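Local coordinates for protein KLLA0E08119p (Kluyveromyces lactis, PDB 3VA7) that probably makes urea-1-carboxylate from urea, hydrogencarbonate and ATP with the help of biotin, as the carboxylase part of a longer urea-degrading protein, at residues A[264-268]-A[448-452]; A[372-376]-A[473-479]; A[379-383]-A[440-444]; A[389-393]-A[432-436]. One frame throughout, in Å; residues are numbered along the deposited sequence.

Overall arrangement
From the N terminus, the first loop to open is the long one of contact 1, from strand 264-268 to helix residues 448-452 within the biotin carboxylation region. Contact 2 starts inside that loop at 372-376 and ends beyond it at 473-479, so the two cross; they touch where Pro373 and Tyr473 meet Tyr448. Contact 3, 379-383 with 440-444, falls within both loops, and contact 4, 389-393 with 432-436, lies within contact 3; contact 4 closes first, then 3, 1 and 2. Contacts 1, 3 and 4 join sheet strands and their connections to the segments around two successive helices, 423-435 and 446-454, whereas contact 2 leads out towards the carboxyltransferase part.

Contact 1. Residues A[264-268]-A[448-452]; sequences QKVIE and YLRSI
Val266 opens the contact from the strand, its CG2 methyl lying 4.2 Å from Leu449 CD1 and 4.3 Å from Ile452 CD1. The same methyl comes obliquely to the Tyr448 ring, 4.5 Å from CE1. On its own helix that ring is backed by Ile452, one turn on, whose CD1 stands 3.5 Å above one face near the rim. A non-extended psi of -38° at Val266 turns the chain, and the next residue also faces the helix. Ile267 has CG1 anti to its carbonyl carbon (chi1 -80°), on the helix side, and CD1 beyond it touches two helix side chains: it lies 4.1 Å from Ile452 CG2 and 4.2 Å from Leu449 CD1. Val266 lies antiparallel alongside Leu449, and Ile267 does the same with Leu449 and Ile452, methyl beside methyl, so the touch is purely apolar and rather light. Glu268 follows on another side of the strand, where its OE2 pairs with Arg367 of strand 362-372. Ile267 also touches Leu259, Ile364 and Ala366 of the two adjoining strands, while Leu449 reaches Leu434 of helix 423-435. With strand and helix axes 10.1 Å apart and inclined by 54°, the arrangement is that of an alpha+beta packing in the biotin carboxylase region: a helix laid across an antiparallel sheet through lightly touching aliphatic side chains.

Contact 2. Residues A[372-376]-A[473-479]; sequences NPVKD and YKPCAFE
Apolar packing joins the two segments through Pro373 and Val374. Pro373 CB rests 3.7 Å from Tyr473 CE2, meeting the ring obliquely, and Val374 adds CG2 near the same ring atom. That methyl has its closer neighbour in Pro475, with CG2 to CG at 3.7 Å; Pro475 in turn lays its CD over one face of the Tyr473 ring. The phenol is fixed at its far end by a hydrogen bond from OH to Asp447, and its ring meets that of Tyr448 edge-to-face. The backbone of 372-376 is shaped by an Asx turn: Val374 N donates to Asn372 OD1 at 3.0 Å, from above the carbonyl plane. The loop that begins with this turn links strands 362-372 and 378-383 of the biotin carboxylase part, whereas 477-479 belongs to a sheet shared with strands 538-541 and 626-628, so the contact spans the passage from one part of the enzyme to the next. Charge is added by Glu479, which stretches out with CG anti to its backbone N (chi1 175°) and sends its two oxygens to different neighbours. OE2 comes beside Val374 CG1, and OE1 forms a long salt bridge of 3.6 Å to Lys375 NZ. An alanine in place of Glu479 would probably leave the Lys375 ammonium without this acidic mate and uncover the CG1 side of Val374. Lys375 bends at three successive torsions, bringing its CD and CE alongside OE1 as well.

Contact 3. Residues A[379-383]-A[440-444]; sequences PSPGQ and YGCIT
Ser380 brings its hydroxyl to the backbone of 440-444: OG receives a hydrogen bond from Ile443 N at 2.9 Å, somewhat bent, with an N-H...O angle of 146°. The bond is reached because OG stands opposite the backbone N about CA-CB (chi1 173°), and there it also lies beside the Ile443 side chain, 3.3 Å from CB. Cys442 lays its thiol alongside main-chain carbonyls; SG is 3.4 Å from Ser380 O and likewise 3.4 Å from Gly382 O. Further along, the approach is backbone to backbone, Gly441 CA making a CH...O contact of 3.2 Å with Gln383 O. Glycine is called for at Gly382 and Gly441 by their backbone angles alone, and a CB would also meet Gly441 O from the first and Gln383 O from the second. Replacing Ser380 by alanine would probably leave the Ile443 amide without this acceptor and take away the hydroxyl packed on Ile443 CB. Outside the contact, Ser380 and Gly382 bond by their backbones to Ala370 and Val405; from 440-444, Ile443 reaches Tyr616 and Tyr440 reaches Pro599, in the carboxyltransferase part. The two segments run past each other in opposite directions without regular strand pairing. Such chemistry, a single bond from the Ile443 amide to the Ser380 hydroxyl beside two glycines in conformations reserved for them, implies an attachment that relies on backbone shape more than on hydrophobic burial.

Contact 4. Residues A[389-393]-A[432-436]; sequences FPSWA and QALNE
Trp392 and Glu436 form the central bond: indole NE1 donates to OE1 at 2.7 Å with an angle of 165°, OE1 lying at the ring's edge, almost in its plane. OE1 is met on its syn side, by a donor tilted out of the carboxylate plane, and the carboxylate itself is turned 69° from the ring. At the far end of the indole, CH2 touches Ala433 CB at 3.7 Å. Pro390 wedges in beside it, its CG 3.9 Å from the same Ala433 methyl and its CB over one face of the Trp392 ring. The indole reaches Glu436 with CG set between the backbone N and the carbonyl carbon (chi1 47°), the crowded position. One shell out, Gln432 fixes the acid from its own segment: its NE2 gives a hydrogen bond to the syn lone pair of Glu436 OE2 at 2.6 Å and a weak second one to OE1, so OE1 serves two donors. The chain of Gln432 is extended and crosses obliquely by the indole, NE2 being 3.7 Å from CZ2. Trp392, Gln432 and Glu436 also touch a neighbouring molecule in the crystal, which may influence their pose. Farther out, Trp392 and Ala433 both rest on Val418 of strand 412-420, and Leu434 turns to helix 446-454. What results is the loop between strands 386-388 and 394-397, packed by Pro390 and Trp392 against the C-terminal end of helix 423-435 in the biotin carboxylase C-terminal domain.

Contact 1. Residues A[264-268]-A[448-452]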
loop_
_atom_site.group_PDB
_atom_site.type_symbol
_atom_site.label_atom_id
_atom_site.label_comp_id
_atom_site.label_asym_id
_atom_site.label_seq_id
_atom_site.Cartn_x
_atom_site.Cartn_y
_atom_site.Cartn_z
ATOM N N GLN A 264 28.257 8.797 15.280
ATOM C CA GLN A 264 27.943 7.975 14.128
ATOM C C GLN A 264 27.983 8.841 12.862
ATOM O O GLN A 264 27.250 9.834 12.745
ATOM C CB GLN A 264 26.609 7.289 14.335
ATOM C CG GLN A 264 26.522 6.502 15.636
ATOM C CD GLN A 264 25.092 6.160 16.000
ATOM O OE1 GLN A 264 24.438 5.386 15.301
ATOM N NE2 GLN A 264 24.585 6.741 17.096
ATOM N N LYS A 265 28.866 8.495 11.925
ATOM C CA LYS A 265 29.127 9.387 10.799
ATOM C C LYS A 265 27.883 9.534 9.924
ATOM O O LYS A 265 27.121 8.567 9.816
ATOM C CB LYS A 265 30.342 8.901 10.034
ATOM C CG LYS A 265 31.520 8.695 10.975
ATOM C CD LYS A 265 32.845 8.614 10.227
ATOM C CE LYS A 265 33.233 7.197 9.993
ATOM N NZ LYS A 265 34.710 7.033 10.040
ATOM N N VAL A 266 27.630 10.745 9.390
ATOM C CA VAL A 266 26.481 10.956 8.484
ATOM C C VAL A 266 26.889 11.610 7.185
ATOM O O VAL A 266 26.353 11.244 6.132
ATOM C CB VAL A 266 25.209 11.687 9.098
ATOM C CG1 VAL A 266 25.158 11.615 10.605
ATOM C CG2 VAL A 266 25.142 13.105 8.701
ATOM N N ILE A 267 27.837 12.555 7.246
ATOM C CA ILE A 267 28.409 13.136 6.031
ATOM C C ILE A 267 29.932 13.169 6.054
ATOM O O ILE A 267 30.554 13.581 7.050
ATOM C CB ILE A 267 27.849 14.573 5.720
ATOM C CG1 ILE A 267 26.480 14.485 5.063
ATOM C CG2 ILE A 267 28.761 15.408 4.807
ATOM C CD1 ILE A 267 25.391 15.005 5.942
ATOM N N GLU A 268 30.531 12.764 4.928
ATOM C CA GLU A 268 31.983 12.811 4.782
ATOM C C GLU A 268 32.376 13.521 3.506
ATOM O O GLU A 268 31.591 13.599 2.572
ATOM C CB GLU A 268 32.579 11.403 4.834
ATOM C CG GLU A 268 31.951 10.485 5.888
ATOM C CD GLU A 268 30.783 9.621 5.353
ATOM O OE1 GLU A 268 30.409 9.701 4.158
ATOM O OE2 GLU A 268 30.232 8.829 6.143
ATOM N N TYR A 448 16.489 15.593 7.283
ATOM C CA TYR A 448 17.630 15.898 8.162
ATOM C C TYR A 448 18.945 16.129 7.375
ATOM O O TYR A 448 19.645 17.116 7.574
ATOM C CB TYR A 448 17.764 14.732 9.108
ATOM C CG TYR A 448 18.946 14.739 9.998
ATOM C CD1 TYR A 448 20.031 13.910 9.722
ATOM C CD2 TYR A 448 18.966 15.508 11.171
ATOM C CE1 TYR A 448 21.119 13.860 10.561
ATOM C CE2 TYR A 448 20.058 15.479 12.023
ATOM C CZ TYR A 448 21.134 14.648 11.716
ATOM O OH TYR A 448 22.242 14.580 12.530
ATOM N N LEU A 449 19.236 15.227 6.451
ATOM C CA LEU A 449 20.377 15.381 5.547
ATOM C C LEU A 449 20.318 16.681 4.775
ATOM O O LEU A 449 21.340 17.336 4.622
ATOM C CB LEU A 449 20.475 14.216 4.535
ATOM C CG LEU A 449 21.305 12.954 4.791
ATOM C CD1 LEU A 449 21.816 12.853 6.207
ATOM C CD2 LEU A 449 20.520 11.718 4.376
ATOM N N ARG A 450 19.134 17.041 4.288
ATOM C CA ARG A 450 18.950 18.193 3.384
ATOM C C ARG A 450 19.290 19.504 4.077
ATOM O O ARG A 450 20.036 20.362 3.555
ATOM C CB ARG A 450 17.505 18.248 2.904
ATOM C CG ARG A 450 17.288 17.642 1.557
ATOM C CD ARG A 450 15.878 17.206 1.489
ATOM N NE ARG A 450 15.661 16.395 0.314
ATOM C CZ ARG A 450 14.515 15.775 0.065
ATOM N NH1 ARG A 450 13.536 15.902 0.943
ATOM N NH2 ARG A 450 14.343 15.048 -1.045
ATOM N N SER A 451 18.710 19.615 5.260
ATOM C CA SER A 451 18.958 20.664 6.201
ATOM C C SER A 451 20.463 20.809 6.537
ATOM O O SER A 451 20.993 21.930 6.497
ATOM C CB SER A 451 18.103 20.407 7.438
ATOM O OG SER A 451 18.809 20.799 8.590
ATOM N N ILE A 452 21.150 19.699 6.846
ATOM C CA ILE A 452 22.618 19.754 7.075
ATOM C C ILE A 452 23.370 20.181 5.828
ATOM O O ILE A 452 23.984 21.223 5.836
ATOM C CB ILE A 452 23.204 18.468 7.608
ATOM C CG1 ILE A 452 22.617 18.130 8.972
ATOM C CG2 ILE A 452 24.700 18.595 7.721
ATOM C CD1 ILE A 452 23.003 16.763 9.424
#

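Contact 2. Residues A[372-376]-A[473-479]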
loop_
_atom_site.group_PDB
_atom_site.type_symbol
_atom_site.label_atom_id
_atom_site.label_comp_id
_atom_site.label_asym_id
_atom_site.label_seq_id
_atom_site.Cartn_x
_atom_site.Cartn_y
_atom_site.Cartn_z
ATOM N N ASN A 372 14.225 7.658 11.959
ATOM C CA ASN A 372 13.435 8.850 12.239
ATOM C C ASN A 372 14.174 9.971 13.009
ATOM O O ASN A 372 14.338 9.903 14.227
ATOM C CB ASN A 372 12.138 8.434 12.938
ATOM C CG ASN A 372 11.167 9.561 13.018
ATOM O OD1 ASN A 372 11.471 10.661 12.598
ATOM N ND2 ASN A 372 9.994 9.304 13.546
ATOM N N PRO A 373 14.635 11.015 12.311
ATOM C CA PRO A 373 15.300 12.103 13.061
ATOM C C PRO A 373 14.456 12.811 14.140
ATOM O O PRO A 373 15.013 13.332 15.123
ATOM C CB PRO A 373 15.692 13.068 11.962
ATOM C CG PRO A 373 16.001 12.161 10.833
ATOM C CD PRO A 373 14.912 11.123 10.871
ATOM N N VAL A 374 13.131 12.795 13.975
ATOM C CA VAL A 374 12.192 13.459 14.899
ATOM C C VAL A 374 11.960 12.647 16.182
ATOM O O VAL A 374 11.719 13.223 17.258
ATOM C CB VAL A 374 10.841 13.763 14.206
ATOM C CG1 VAL A 374 9.807 14.264 15.197
ATOM C CG2 VAL A 374 11.028 14.759 13.055
ATOM N N LYS A 375 12.032 11.323 16.075
ATOM C CA LYS A 375 11.954 10.474 17.260
ATOM C C LYS A 375 13.279 9.751 17.563
ATOM O O LYS A 375 13.317 8.522 17.643
ATOM C CB LYS A 375 10.781 9.477 17.170
ATOM C CG LYS A 375 9.341 10.111 17.038
ATOM C CD LYS A 375 9.103 11.352 17.970
ATOM C CE LYS A 375 8.556 10.954 19.363
ATOM N NZ LYS A 375 7.421 9.983 19.195
ATOM N N ASP A 376 14.358 10.508 17.736
ATOM C CA ASP A 376 15.600 9.939 18.298
ATOM C C ASP A 376 16.367 8.970 17.379
ATOM O O ASP A 376 17.112 8.094 17.856
ATOM C CB ASP A 376 15.298 9.206 19.636
ATOM C CG ASP A 376 14.926 10.161 20.772
ATOM O OD1 ASP A 376 15.782 10.981 21.175
ATOM O OD2 ASP A 376 13.782 10.071 21.265
ATOM N N TYR A 473 17.658 21.038 14.286
ATOM C CA TYR A 473 16.850 20.406 13.242
ATOM C C TYR A 473 15.352 20.583 13.463
ATOM O O TYR A 473 14.783 20.016 14.425
ATOM C CB TYR A 473 17.206 18.910 13.018
ATOM C CG TYR A 473 16.251 18.220 12.046
ATOM C CD1 TYR A 473 16.128 18.652 10.734
ATOM C CD2 TYR A 473 15.453 17.159 12.461
ATOM C CE1 TYR A 473 15.228 18.049 9.859
ATOM C CE2 TYR A 473 14.563 16.537 11.589
ATOM C CZ TYR A 473 14.444 16.991 10.288
ATOM O OH TYR A 473 13.547 16.381 9.425
ATOM N N LYS A 474 14.729 21.352 12.551
ATOM C CA LYS A 474 13.250 21.531 12.527
ATOM C C LYS A 474 12.569 21.103 11.221
ATOM O O LYS A 474 12.717 21.766 10.185
ATOM C CB LYS A 474 12.788 22.948 12.972
ATOM C CG LYS A 474 13.416 24.165 12.218
ATOM C CD LYS A 474 14.714 24.672 12.911
ATOM C CE LYS A 474 15.167 26.075 12.427
ATOM N NZ LYS A 474 16.600 26.349 12.843
ATOM N N PRO A 475 11.821 19.985 11.276
ATOM C CA PRO A 475 10.972 19.474 10.200
ATOM C C PRO A 475 9.841 20.423 9.860
ATOM O O PRO A 475 9.064 20.820 10.757
ATOM C CB PRO A 475 10.382 18.186 10.787
ATOM C CG PRO A 475 10.534 18.326 12.234
ATOM C CD PRO A 475 11.769 19.119 12.460
ATOM N N CYS A 476 9.743 20.789 8.584
ATOM C CA CYS A 476 8.594 21.561 8.150
ATOM C C CYS A 476 7.392 20.601 8.026
ATOM O O CYS A 476 7.062 20.129 6.923
ATOM C CB CYS A 476 8.896 22.294 6.846
ATOM S SG CYS A 476 7.449 23.210 6.216
ATOM N N ALA A 477 6.750 20.318 9.164
ATOM C CA ALA A 477 5.927 19.125 9.310
ATOM C C ALA A 477 5.049 19.089 10.579
ATOM O O ALA A 477 5.269 19.840 11.532
ATOM C CB ALA A 477 6.850 17.904 9.331
ATOM N N PHE A 478 4.080 18.186 10.641
ATOM C CA PHE A 478 3.469 17.984 11.954
ATOM C C PHE A 478 3.769 16.602 12.532
ATOM O O PHE A 478 4.415 15.814 11.897
ATOM C CB PHE A 478 1.977 18.398 11.983
ATOM C CG PHE A 478 1.058 17.512 11.195
ATOM C CD1 PHE A 478 0.447 16.409 11.796
ATOM C CD2 PHE A 478 0.769 17.798 9.875
ATOM C CE1 PHE A 478 -0.433 15.597 11.090
ATOM C CE2 PHE A 478 -0.115 16.996 9.146
ATOM C CZ PHE A 478 -0.721 15.896 9.766
ATOM N N GLU A 479 3.321 16.307 13.734
ATOM C CA GLU A 479 3.663 15.044 14.362
ATOM C C GLU A 479 2.457 14.553 15.108
ATOM O O GLU A 479 1.790 15.323 15.768
ATOM C CB GLU A 479 4.857 15.220 15.322
ATOM C CG GLU A 479 5.229 13.959 16.142
ATOM C CD GLU A 479 6.355 14.184 17.174
ATOM O OE1 GLU A 479 6.501 13.320 18.094
ATOM O OE2 GLU A 479 7.078 15.217 17.050
#

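Contact 3. Residues A[379-383]-A[440-444]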
loop_
_atom_site.group_PDB
_atom_site.type_symbol
_atom_site.label_atom_id
_atom_site.label_comp_id
_atom_site.label_asym_id
_atom_site.label_seq_id
_atom_site.Cartn_x
_atom_site.Cartn_y
_atom_site.Cartn_z
ATOM N N PRO A 379 15.091 3.315 14.347
ATOM C CA PRO A 379 15.051 2.625 13.068
ATOM C C PRO A 379 13.626 2.490 12.570
ATOM O O PRO A 379 12.709 2.297 13.351
ATOM C CB PRO A 379 15.670 1.250 13.379
ATOM C CG PRO A 379 15.564 1.101 14.867
ATOM C CD PRO A 379 15.728 2.500 15.391
ATOM N N SER A 380 13.448 2.600 11.269
ATOM C CA SER A 380 12.138 2.633 10.703
ATOM C C SER A 380 12.018 1.536 9.634
ATOM O O SER A 380 12.341 1.761 8.471
ATOM C CB SER A 380 11.912 4.005 10.084
ATOM O OG SER A 380 10.678 4.016 9.361
ATOM N N PRO A 381 11.563 0.341 10.031
ATOM C CA PRO A 381 11.398 -0.779 9.089
ATOM C C PRO A 381 10.176 -0.609 8.188
ATOM O O PRO A 381 9.334 0.201 8.494
ATOM C CB PRO A 381 11.206 -1.991 10.013
ATOM C CG PRO A 381 10.627 -1.405 11.278
ATOM C CD PRO A 381 11.234 -0.036 11.417
ATOM N N GLY A 382 10.111 -1.374 7.096
ATOM C CA GLY A 382 8.983 -1.411 6.161
ATOM C C GLY A 382 9.278 -1.593 4.668
ATOM O O GLY A 382 10.415 -1.592 4.261
ATOM N N GLN A 383 8.236 -1.727 3.846
ATOM C CA GLN A 383 8.403 -1.864 2.397
ATOM C C GLN A 383 8.547 -0.540 1.666
ATOM O O GLN A 383 7.696 0.352 1.813
ATOM C CB GLN A 383 7.268 -2.646 1.757
ATOM C CG GLN A 383 7.662 -3.066 0.409
ATOM C CD GLN A 383 6.658 -3.939 -0.278
ATOM O OE1 GLN A 383 7.039 -4.818 -1.060
ATOM N NE2 GLN A 383 5.379 -3.691 -0.042
ATOM N N TYR A 440 10.318 6.277 -0.363
ATOM C CA TYR A 440 9.078 6.307 0.403
ATOM C C TYR A 440 8.657 4.894 0.812
ATOM O O TYR A 440 8.900 3.946 0.073
ATOM C CB TYR A 440 7.955 6.968 -0.403
ATOM C CG TYR A 440 8.211 8.350 -1.016
ATOM C CD1 TYR A 440 8.222 9.522 -0.226
ATOM C CD2 TYR A 440 8.349 8.495 -2.401
ATOM C CE1 TYR A 440 8.429 10.803 -0.808
ATOM C CE2 TYR A 440 8.536 9.748 -2.995
ATOM C CZ TYR A 440 8.585 10.892 -2.201
ATOM O OH TYR A 440 8.781 12.113 -2.824
ATOM N N GLY A 441 8.041 4.755 1.990
ATOM C CA GLY A 441 7.711 3.434 2.538
ATOM C C GLY A 441 8.288 3.165 3.924
ATOM O O GLY A 441 7.757 2.338 4.698
ATOM N N CYS A 442 9.398 3.851 4.204
ATOM C CA CYS A 442 10.058 3.914 5.486
ATOM C C CYS A 442 10.275 5.373 5.773
ATOM O O CYS A 442 10.389 6.167 4.860
ATOM C CB CYS A 442 11.457 3.319 5.375
ATOM S SG CYS A 442 11.426 1.553 5.204
ATOM N N ILE A 443 10.387 5.720 7.037
ATOM C CA ILE A 443 10.905 6.994 7.404
ATOM C C ILE A 443 12.438 7.003 7.128
ATOM O O ILE A 443 13.151 6.027 7.421
ATOM C CB ILE A 443 10.591 7.293 8.893
ATOM C CG1 ILE A 443 9.068 7.154 9.174
ATOM C CG2 ILE A 443 11.149 8.706 9.297
ATOM C CD1 ILE A 443 8.685 7.075 10.686
ATOM N N THR A 444 12.919 8.103 6.546
ATOM C CA THR A 444 14.324 8.267 6.209
ATOM C C THR A 444 14.863 9.486 6.902
ATOM O O THR A 444 14.129 10.170 7.615
ATOM C CB THR A 444 14.580 8.390 4.668
ATOM O OG1 THR A 444 14.123 9.656 4.141
ATOM C CG2 THR A 444 13.912 7.212 3.915
#

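Contact 4. Residues A[389-393]-A[432-436]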
loop_
_atom_site.group_PDB
_atom_site.type_symbol
_atom_site.label_atom_id
_atom_site.label_comp_id
_atom_site.label_asym_id
_atom_site.label_seq_id
_atom_site.Cartn_x
_atom_site.Cartn_y
_atom_site.Cartn_z
ATOM N N PHE A 389 16.529 7.787 -7.429
ATOM C CA PHE A 389 17.854 8.432 -7.177
ATOM C C PHE A 389 18.372 9.259 -8.383
ATOM O O PHE A 389 18.156 8.889 -9.558
ATOM C CB PHE A 389 18.943 7.423 -6.790
ATOM C CG PHE A 389 18.668 6.656 -5.502
ATOM C CD1 PHE A 389 18.688 7.309 -4.269
ATOM C CD2 PHE A 389 18.453 5.234 -5.524
ATOM C CE1 PHE A 389 18.467 6.596 -3.060
ATOM C CE2 PHE A 389 18.243 4.500 -4.302
ATOM C CZ PHE A 389 18.262 5.199 -3.086
ATOM N N PRO A 390 19.076 10.370 -8.093
ATOM C CA PRO A 390 19.696 11.049 -9.218
ATOM C C PRO A 390 20.613 10.067 -9.920
ATOM O O PRO A 390 21.526 9.511 -9.282
ATOM C CB PRO A 390 20.526 12.159 -8.541
ATOM C CG PRO A 390 20.732 11.687 -7.129
ATOM C CD PRO A 390 19.430 10.994 -6.800
ATOM N N SER A 391 20.397 9.852 -11.212
ATOM C CA SER A 391 21.214 8.895 -11.957
ATOM C C SER A 391 22.616 9.411 -12.271
ATOM O O SER A 391 23.446 8.627 -12.764
ATOM C CB SER A 391 20.557 8.605 -13.290
ATOM O OG SER A 391 20.542 9.827 -14.041
ATOM N N TRP A 392 22.857 10.716 -12.040
ATOM C CA TRP A 392 24.132 11.386 -12.433
ATOM C C TRP A 392 25.114 11.386 -11.276
ATOM O O TRP A 392 26.315 11.581 -11.491
ATOM C CB TRP A 392 23.948 12.858 -12.923
ATOM C CG TRP A 392 23.062 13.663 -12.004
ATOM C CD1 TRP A 392 21.711 13.824 -12.122
ATOM C CD2 TRP A 392 23.429 14.314 -10.763
ATOM N NE1 TRP A 392 21.225 14.555 -11.074
ATOM C CE2 TRP A 392 22.246 14.884 -10.228
ATOM C CE3 TRP A 392 24.632 14.476 -10.066
ATOM C CZ2 TRP A 392 22.231 15.618 -9.051
ATOM C CZ3 TRP A 392 24.618 15.219 -8.884
ATOM C CH2 TRP A 392 23.431 15.779 -8.389
ATOM N N ALA A 393 24.606 11.217 -10.060
ATOM C CA ALA A 393 25.485 10.956 -8.908
ATOM C C ALA A 393 25.875 9.455 -8.892
ATOM O O ALA A 393 25.338 8.640 -9.625
ATOM C CB ALA A 393 24.804 11.399 -7.563
ATOM N N GLN A 432 21.586 19.285 -4.696
ATOM C CA GLN A 432 20.707 18.860 -5.775
ATOM C C GLN A 432 20.422 17.353 -5.632
ATOM O O GLN A 432 19.248 16.945 -5.634
ATOM C CB GLN A 432 21.164 19.249 -7.194
ATOM C CG GLN A 432 20.063 18.947 -8.278
ATOM C CD GLN A 432 20.502 19.030 -9.814
ATOM O OE1 GLN A 432 21.220 19.933 -10.205
ATOM N NE2 GLN A 432 19.996 18.101 -10.667
ATOM N N ALA A 433 21.462 16.534 -5.464
ATOM C CA ALA A 433 21.273 15.071 -5.307
ATOM C C ALA A 433 20.254 14.708 -4.205
ATOM O O ALA A 433 19.351 13.911 -4.418
ATOM C CB ALA A 433 22.632 14.347 -5.072
ATOM N N LEU A 434 20.415 15.305 -3.045
ATOM C CA LEU A 434 19.500 15.078 -1.951
ATOM C C LEU A 434 18.049 15.439 -2.288
ATOM O O LEU A 434 17.123 14.719 -1.874
ATOM C CB LEU A 434 19.970 15.831 -0.692
ATOM C CG LEU A 434 21.291 15.237 -0.179
ATOM C CD1 LEU A 434 21.732 15.864 1.079
ATOM C CD2 LEU A 434 21.204 13.738 -0.036
ATOM N N ASN A 435 17.883 16.526 -3.060
ATOM C CA ASN A 435 16.594 17.056 -3.509
ATOM C C ASN A 435 15.921 16.096 -4.478
ATOM O O ASN A 435 14.702 16.063 -4.622
ATOM C CB ASN A 435 16.796 18.406 -4.219
ATOM C CG ASN A 435 16.780 19.637 -3.244
ATOM O OD1 ASN A 435 17.014 19.542 -2.025
ATOM N ND2 ASN A 435 16.500 20.803 -3.824
ATOM N N GLU A 436 16.737 15.297 -5.127
ATOM C CA GLU A 436 16.337 14.544 -6.271
ATOM C C GLU A 436 16.175 13.093 -5.810
ATOM O O GLU A 436 15.832 12.199 -6.600
ATOM C CB GLU A 436 17.429 14.704 -7.320
ATOM C CG GLU A 436 16.982 14.949 -8.731
ATOM C CD GLU A 436 18.000 15.730 -9.532
ATOM O OE1 GLU A 436 18.753 15.143 -10.309
ATOM O OE2 GLU A 436 18.024 16.951 -9.396
#